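Local coordinates for protein IroE-like serine hydrolase (Shewanella oneidensis, PDB 3GFF) that probably hydrolyses ester bonds as a serine hydrolase of the esterase D family, built on an alpha/beta-hydrolase fold, at residues A[197-202]-A[235-240]; A[266-271]-A[281-286]. One frame throughout, in Å; residues are numbered along the deposited sequence.

Interaction 1: residues A[197-202]-A[235-240]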
ATOM      1  N   LEU A 197     -12.159  10.091 -14.169  1.00 22.50           N
ATOM      2  CA  LEU A 197     -12.561  10.069 -12.777  1.00 22.67           C
ATOM      3  C   LEU A 197     -12.539   8.616 -12.289  1.00 21.82           C
ATOM      4  O   LEU A 197     -13.053   7.712 -12.958  1.00 21.63           O
ATOM      5  CB  LEU A 197     -13.982  10.628 -12.585  1.00 23.43           C
ATOM      6  CG  LEU A 197     -14.548  10.460 -11.156  1.00 24.33           C
ATOM      7  CD1 LEU A 197     -13.808  11.328 -10.114  1.00 23.51           C
ATOM      8  CD2 LEU A 197     -16.025  10.761 -11.151  1.00 23.99           C
ATOM      9  N   PHE A 198     -11.907   8.404 -11.146  1.00 21.16           N
ATOM     10  CA  PHE A 198     -11.923   7.103 -10.456  1.00 20.62           C
ATOM     11  C   PHE A 198     -12.504   7.377  -9.104  1.00 20.81           C
ATOM     12  O   PHE A 198     -12.060   8.312  -8.416  1.00 24.87           O
ATOM     13  CB  PHE A 198     -10.511   6.509 -10.317  1.00 20.35           C
ATOM     14  CG  PHE A 198     -10.435   5.299  -9.395  1.00 20.79           C
ATOM     15  CD1 PHE A 198     -10.677   4.023  -9.876  1.00 20.46           C
ATOM     16  CD2 PHE A 198     -10.093   5.458  -8.060  1.00 20.70           C
ATOM     17  CE1 PHE A 198     -10.601   2.917  -9.052  1.00 20.43           C
ATOM     18  CE2 PHE A 198     -10.008   4.368  -7.227  1.00 22.24           C
ATOM     19  CZ  PHE A 198     -10.276   3.085  -7.726  1.00 21.81           C
HETATM   20  N   MSE A 199     -13.511   6.608  -8.703  1.00 22.90           N
HETATM   21  CA  MSE A 199     -14.058   6.702  -7.342  1.00 22.13           C
HETATM   22  C   MSE A 199     -13.765   5.440  -6.526  1.00 22.80           C
HETATM   23  O   MSE A 199     -14.018   4.311  -6.986  1.00 22.57           O
HETATM   24  CB  MSE A 199     -15.584   6.908  -7.360  1.00 22.68           C
HETATM   25  CG  MSE A 199     -16.025   8.247  -7.868  1.00 22.28           C
HETATM   26 SE   MSE A 199     -17.937   8.374  -8.037  0.75 23.95          SE
HETATM   27  CE  MSE A 199     -18.441   8.038  -6.162  1.00 20.77           C
ATOM     28  N   ALA A 200     -13.248   5.622  -5.309  1.00 21.57           N
ATOM     29  CA  ALA A 200     -13.072   4.506  -4.366  1.00 21.10           C
ATOM     30  C   ALA A 200     -14.239   4.700  -3.425  1.00 20.37           C
ATOM     31  O   ALA A 200     -14.513   5.838  -3.026  1.00 22.10           O
ATOM     32  CB  ALA A 200     -11.736   4.589  -3.579  1.00 19.05           C
ATOM     33  N   ILE A 201     -14.920   3.614  -3.077  1.00 20.75           N
ATOM     34  CA  ILE A 201     -16.075   3.679  -2.203  1.00 20.29           C
ATOM     35  C   ILE A 201     -15.894   2.651  -1.092  1.00 20.95           C
ATOM     36  O   ILE A 201     -15.893   1.445  -1.364  1.00 19.54           O
ATOM     37  CB  ILE A 201     -17.418   3.411  -2.966  1.00 19.80           C
ATOM     38  CG1 ILE A 201     -17.545   4.337  -4.169  1.00 20.15           C
ATOM     39  CG2 ILE A 201     -18.627   3.576  -2.005  1.00 18.06           C
ATOM     40  CD1 ILE A 201     -18.742   4.045  -5.130  1.00 19.48           C
ATOM     41  N   ALA A 202     -15.734   3.133   0.150  1.00 20.44           N
ATOM     42  CA  ALA A 202     -15.525   2.266   1.302  1.00 19.47           C
ATOM     43  C   ALA A 202     -16.859   1.865   1.968  1.00 20.85           C
ATOM     44  O   ALA A 202     -17.922   2.198   1.471  1.00 21.94           O
ATOM     45  CB  ALA A 202     -14.572   2.937   2.315  1.00 18.23           C
ATOM     46  N   LEU A 235     -15.900  11.455 -20.593  1.00 22.63           N
ATOM     47  CA  LEU A 235     -15.420  11.082 -19.281  1.00 23.09           C
ATOM     48  C   LEU A 235     -15.198   9.570 -19.158  1.00 23.39           C
ATOM     49  O   LEU A 235     -16.153   8.781 -19.303  1.00 21.64           O
ATOM     50  CB  LEU A 235     -16.422  11.478 -18.199  1.00 23.53           C
ATOM     51  CG  LEU A 235     -16.054  11.189 -16.737  1.00 23.42           C
ATOM     52  CD1 LEU A 235     -14.996  12.125 -16.182  1.00 23.83           C
ATOM     53  CD2 LEU A 235     -17.338  11.266 -15.871  1.00 23.90           C
ATOM     54  N   GLY A 236     -13.947   9.191 -18.885  1.00 22.27           N
ATOM     55  CA  GLY A 236     -13.577   7.793 -18.583  1.00 22.09           C
ATOM     56  C   GLY A 236     -13.811   7.677 -17.083  1.00 22.96           C
ATOM     57  O   GLY A 236     -13.223   8.417 -16.294  1.00 22.17           O
ATOM     58  N   PHE A 237     -14.696   6.776 -16.686  1.00 22.77           N
ATOM     59  CA  PHE A 237     -15.081   6.649 -15.307  1.00 24.23           C
ATOM     60  C   PHE A 237     -14.956   5.237 -14.818  1.00 25.32           C
ATOM     61  O   PHE A 237     -15.232   4.250 -15.540  1.00 24.09           O
ATOM     62  CB  PHE A 237     -16.544   7.095 -15.134  1.00 24.45           C
ATOM     63  CG  PHE A 237     -17.119   6.811 -13.760  1.00 24.41           C
ATOM     64  CD1 PHE A 237     -16.646   7.490 -12.647  1.00 25.11           C
ATOM     65  CD2 PHE A 237     -18.162   5.913 -13.591  1.00 24.09           C
ATOM     66  CE1 PHE A 237     -17.143   7.215 -11.400  1.00 25.04           C
ATOM     67  CE2 PHE A 237     -18.694   5.656 -12.338  1.00 24.00           C
ATOM     68  CZ  PHE A 237     -18.186   6.291 -11.243  1.00 25.07           C
HETATM   69  N   MSE A 238     -14.505   5.119 -13.592  1.00 26.28           N
HETATM   70  CA  MSE A 238     -14.639   3.824 -12.967  1.00 28.74           C
HETATM   71  C   MSE A 238     -14.644   3.939 -11.443  1.00 25.20           C
HETATM   72  O   MSE A 238     -14.020   4.829 -10.890  1.00 24.37           O
HETATM   73  CB  MSE A 238     -13.652   2.854 -13.608  1.00 32.20           C
HETATM   74  CG  MSE A 238     -12.393   2.603 -12.990  1.00 35.83           C
HETATM   75 SE   MSE A 238     -12.508   0.847 -12.292  0.75 43.01          SE
HETATM   76  CE  MSE A 238     -13.871   0.110 -13.472  1.00 36.16           C
ATOM     77  N   ALA A 239     -15.461   3.107 -10.803  1.00 23.76           N
ATOM     78  CA  ALA A 239     -15.573   3.055  -9.358  1.00 23.38           C
ATOM     79  C   ALA A 239     -15.284   1.634  -8.862  1.00 23.96           C
ATOM     80  O   ALA A 239     -15.433   0.666  -9.617  1.00 23.80           O
ATOM     81  CB  ALA A 239     -16.989   3.492  -8.893  1.00 22.80           C
ATOM     82  N   LYS A 240     -14.798   1.537  -7.637  1.00 23.26           N
ATOM     83  CA  LYS A 240     -14.604   0.260  -6.972  1.00 24.76           C
ATOM     84  C   LYS A 240     -15.093   0.395  -5.545  1.00 22.34           C
ATOM     85  O   LYS A 240     -14.759   1.346  -4.863  1.00 22.45           O
ATOM     86  CB  LYS A 240     -13.156  -0.241  -7.026  1.00 25.00           C
ATOM     87  CG  LYS A 240     -12.977  -1.598  -6.290  1.00 26.92           C
ATOM     88  CD  LYS A 240     -11.581  -2.229  -6.377  1.00 28.46           C
ATOM     89  CE  LYS A 240     -11.466  -3.332  -7.439  1.00 29.38           C
ATOM     90  NZ  LYS A 240     -10.096  -3.914  -7.396  1.00 31.16           N
TER
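Leu197 and Phe237 run alongside each other where the last two parallel strands of the alpha/beta-hydrolase sheet meet, both reaching toward helix 215-230. Strand 235-241 is outermost in this chain, and five backbone hydrogen bonds in parallel register fasten it to strand 195-201, from Leu197 N to Gly236 O (2.9 Å) at one end to Ile201 N and Lys240 O at the other. Phe237 carries much of the side-chain contact: with CG anti to its backbone nitrogen (chi1 171°), the ring leans over to the neighbouring strand and presents its edge. Leu197 brings CD2 to within 3.7 Å of Phe237 CD1, and its CG lies in the ring plane. On the other side of the sheet, Phe198 and Met238 extend together, CD1 of the former 3.8 Å from CG of the latter, and Met238 SE makes a Met-aromatic contact at the edge of the Phe198 ring. Ala202 N hydrogen-bonds to Asp169 OD1, the probable acid of a Ser-His-Asp triad, which places this end of segment 197-202 beside the probable active site. A second Met-aromatic contact joins selenomethionine Met199 to Phe237, its SE 4.8 Å from the ring centroid, 79° off the normal, and 3.6 Å from CE1.

Interaction 2: residues A[266-271]-A[281-286]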
ATOM      1  N   PHE A 266      -0.389   1.914 -20.274  1.00 23.13           N
ATOM      2  CA  PHE A 266       0.900   2.568 -20.613  1.00 23.58           C
ATOM      3  C   PHE A 266       2.030   1.584 -20.757  1.00 23.74           C
ATOM      4  O   PHE A 266       3.078   1.919 -21.330  1.00 23.97           O
ATOM      5  CB  PHE A 266       1.319   3.577 -19.538  1.00 22.97           C
ATOM      6  CG  PHE A 266       0.531   4.853 -19.536  1.00 22.72           C
ATOM      7  CD1 PHE A 266      -0.844   4.855 -19.346  1.00 22.44           C
ATOM      8  CD2 PHE A 266       1.181   6.073 -19.649  1.00 23.34           C
ATOM      9  CE1 PHE A 266      -1.547   6.022 -19.317  1.00 21.21           C
ATOM     10  CE2 PHE A 266       0.476   7.255 -19.599  1.00 22.21           C
ATOM     11  CZ  PHE A 266      -0.896   7.230 -19.422  1.00 21.74           C
ATOM     12  N   ALA A 267       1.829   0.395 -20.184  1.00 24.13           N
ATOM     13  CA  ALA A 267       2.797  -0.712 -20.240  1.00 24.05           C
ATOM     14  C   ALA A 267       2.992  -1.252 -21.669  1.00 23.32           C
ATOM     15  O   ALA A 267       2.047  -1.407 -22.433  1.00 23.01           O
ATOM     16  CB  ALA A 267       2.340  -1.864 -19.285  1.00 23.27           C
ATOM     17  N   ILE A 268       4.240  -1.521 -22.010  1.00 23.85           N
ATOM     18  CA  ILE A 268       4.630  -2.048 -23.319  1.00 23.66           C
ATOM     19  C   ILE A 268       5.177  -3.454 -23.061  1.00 25.50           C
ATOM     20  O   ILE A 268       6.191  -3.617 -22.367  1.00 26.53           O
ATOM     21  CB  ILE A 268       5.721  -1.156 -23.972  1.00 22.57           C
ATOM     22  CG1 ILE A 268       5.157   0.229 -24.322  1.00 22.64           C
ATOM     23  CG2 ILE A 268       6.290  -1.787 -25.226  1.00 21.71           C
ATOM     24  CD1 ILE A 268       6.259   1.242 -24.752  1.00 22.94           C
ATOM     25  N   ASP A 269       4.493  -4.462 -23.589  1.00 27.08           N
ATOM     26  CA  ASP A 269       4.909  -5.857 -23.438  1.00 28.42           C
ATOM     27  C   ASP A 269       5.703  -6.251 -24.673  1.00 29.79           C
ATOM     28  O   ASP A 269       5.125  -6.506 -25.742  1.00 29.53           O
ATOM     29  CB  ASP A 269       3.665  -6.725 -23.308  1.00 29.75           C
ATOM     30  CG  ASP A 269       3.961  -8.135 -22.865  1.00 30.06           C
ATOM     31  OD1 ASP A 269       5.123  -8.608 -22.931  1.00 31.08           O
ATOM     32  OD2 ASP A 269       2.995  -8.776 -22.437  1.00 30.85           O
ATOM     33  N   ILE A 270       7.026  -6.325 -24.536  1.00 30.80           N
ATOM     34  CA  ILE A 270       7.873  -6.632 -25.686  1.00 32.51           C
ATOM     35  C   ILE A 270       7.953  -8.127 -26.006  1.00 33.73           C
ATOM     36  O   ILE A 270       8.974  -8.563 -26.514  1.00 34.26           O
ATOM     37  CB  ILE A 270       9.321  -6.066 -25.509  1.00 32.52           C
ATOM     38  N   TYR A 271       6.889  -8.901 -25.733  1.00 34.97           N
ATOM     39  CA  TYR A 271       6.893 -10.357 -25.989  1.00 35.17           C
ATOM     40  C   TYR A 271       5.693 -10.773 -26.857  1.00 34.74           C
ATOM     41  O   TYR A 271       4.857  -9.943 -27.237  1.00 34.13           O
ATOM     42  CB  TYR A 271       6.939 -11.134 -24.655  1.00 36.14           C
ATOM     43  CG  TYR A 271       5.597 -11.558 -24.079  1.00 36.93           C
ATOM     44  CD1 TYR A 271       4.416 -10.855 -24.371  1.00 36.81           C
ATOM     45  CD2 TYR A 271       5.514 -12.634 -23.177  1.00 37.31           C
ATOM     46  CE1 TYR A 271       3.198 -11.242 -23.841  1.00 36.75           C
ATOM     47  CE2 TYR A 271       4.283 -13.023 -22.623  1.00 37.08           C
ATOM     48  CZ  TYR A 271       3.128 -12.316 -22.967  1.00 36.84           C
ATOM     49  OH  TYR A 271       1.893 -12.664 -22.447  1.00 36.85           O
ATOM     50  N   ILE A 281       3.101   3.218 -31.179  1.00 18.39           N
ATOM     51  CA  ILE A 281       2.664   4.514 -31.714  1.00 18.38           C
ATOM     52  C   ILE A 281       1.126   4.661 -31.558  1.00 18.05           C
ATOM     53  O   ILE A 281       0.642   5.662 -31.003  1.00 18.80           O
ATOM     54  CB  ILE A 281       3.143   4.730 -33.185  1.00 17.99           C
ATOM     55  CG1 ILE A 281       4.643   5.044 -33.205  1.00 18.46           C
ATOM     56  CG2 ILE A 281       2.435   5.906 -33.838  1.00 17.86           C
ATOM     57  CD1 ILE A 281       5.309   4.966 -34.543  1.00 18.51           C
ATOM     58  N   ASP A 282       0.395   3.637 -31.993  1.00 17.25           N
ATOM     59  CA  ASP A 282      -1.070   3.606 -31.941  1.00 16.94           C
ATOM     60  C   ASP A 282      -1.546   3.630 -30.488  1.00 17.28           C
ATOM     61  O   ASP A 282      -2.449   4.409 -30.134  1.00 16.89           O
ATOM     62  CB  ASP A 282      -1.614   2.352 -32.661  1.00 16.48           C
ATOM     63  CG  ASP A 282      -1.311   2.324 -34.180  1.00 16.38           C
ATOM     64  OD1 ASP A 282      -0.822   3.314 -34.771  1.00 14.12           O
ATOM     65  OD2 ASP A 282      -1.607   1.269 -34.796  1.00 17.89           O
ATOM     66  N   GLN A 283      -0.931   2.764 -29.671  1.00 16.96           N
ATOM     67  CA  GLN A 283      -1.185   2.657 -28.230  1.00 18.30           C
ATOM     68  C   GLN A 283      -1.120   4.032 -27.583  1.00 18.46           C
ATOM     69  O   GLN A 283      -2.028   4.440 -26.838  1.00 18.45           O
ATOM     70  CB  GLN A 283      -0.143   1.715 -27.578  1.00 18.22           C
ATOM     71  CG  GLN A 283      -0.146   1.672 -26.090  1.00 17.40           C
ATOM     72  CD  GLN A 283       0.983   0.829 -25.514  1.00 16.82           C
ATOM     73  OE1 GLN A 283       1.930   0.482 -26.205  1.00 14.41           O
ATOM     74  NE2 GLN A 283       0.867   0.483 -24.236  1.00 13.95           N
ATOM     75  N   TYR A 284      -0.041   4.751 -27.862  1.00 18.49           N
ATOM     76  CA  TYR A 284       0.106   6.090 -27.296  1.00 19.61           C
ATOM     77  C   TYR A 284      -0.825   7.133 -27.948  1.00 19.73           C
ATOM     78  O   TYR A 284      -1.181   8.126 -27.309  1.00 20.07           O
ATOM     79  CB  TYR A 284       1.587   6.479 -27.174  1.00 20.89           C
ATOM     80  CG  TYR A 284       2.157   5.873 -25.911  1.00 20.79           C
ATOM     81  CD1 TYR A 284       2.500   4.522 -25.855  1.00 20.82           C
ATOM     82  CD2 TYR A 284       2.296   6.639 -24.757  1.00 20.97           C
ATOM     83  CE1 TYR A 284       2.959   3.938 -24.690  1.00 20.90           C
ATOM     84  CE2 TYR A 284       2.754   6.081 -23.584  1.00 21.47           C
ATOM     85  CZ  TYR A 284       3.070   4.722 -23.542  1.00 21.99           C
ATOM     86  OH  TYR A 284       3.558   4.182 -22.384  1.00 21.21           O
ATOM     87  N   GLY A 285      -1.276   6.870 -29.176  1.00 20.00           N
ATOM     88  CA  GLY A 285      -2.274   7.711 -29.822  1.00 20.24           C
ATOM     89  C   GLY A 285      -3.586   7.619 -29.044  1.00 20.11           C
ATOM     90  O   GLY A 285      -4.227   8.620 -28.781  1.00 20.69           O
ATOM     91  N   VAL A 286      -3.950   6.410 -28.635  1.00 18.36           N
ATOM     92  CA  VAL A 286      -5.163   6.176 -27.871  1.00 19.15           C
ATOM     93  C   VAL A 286      -5.058   6.864 -26.503  1.00 20.20           C
ATOM     94  O   VAL A 286      -6.007   7.547 -26.084  1.00 18.84           O
ATOM     95  CB  VAL A 286      -5.470   4.664 -27.701  1.00 17.67           C
ATOM     96  CG1 VAL A 286      -6.740   4.448 -26.807  1.00 16.65           C
ATOM     97  CG2 VAL A 286      -5.619   3.996 -29.080  1.00 16.49           C
TER
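In the connection between helices 250-263 and 277-291, the second helix returns alongside the irregular segment 266-271 and grips it through Gln283 and Tyr284. Two successive carbonyls are held in different ways. Tyr284 OH gives its hydrogen to Phe266 O at 2.5 Å, arriving in the carbonyl plane on a lone pair. Gln283 NE2 bonds to Ala267 O at 2.9 Å, but from above that carbonyl's plane, while the oxygen lies close to the plane of the glutamine amide. Its first torsion, 171°, turns the glutamine chain away from the backbone N, and the extended chain reaches from the helix to the connection; NE2 also bonds to Asp265 O, so one amide nitrogen serves two backbone oxygens. Replacing the glutamine by an alanine is likely to leave the carbonyls of Asp265 and Ala267 without their common donor. Ile268 passes aslant the glutamine, its CG1 3.7 Å from Gln283 OE1. The Phe266 and Tyr284 rings have planes at 82°, with Phe266 CD2 4.2 Å from Tyr284 CE2, and Val295 touches both. The arrangement is an irregular helix-to-helix connection held by adjacent side chains of the following helix.

Followed from the N terminus, the two contacts lie in series along the chain. Interaction 1 comes first: after strand 195-201 the chain passes through helix 215-230 and returns as strand 235-241, a beta-alpha-beta crossover that closes a loop of 32 residues and completes this edge of the sheet. Helix 250-263, which packs on the edge strand through His261, leads on to interaction 2, a much shorter closure in which nine residues, the first turn of helix 277-291 among them, separate the two segments. The two neither nest nor cross. Their centres are 24 Å apart and their nearest atoms about 11 Å; the first joins neighbouring strands of the sheet, and the second ties together part of the C-terminal helical region.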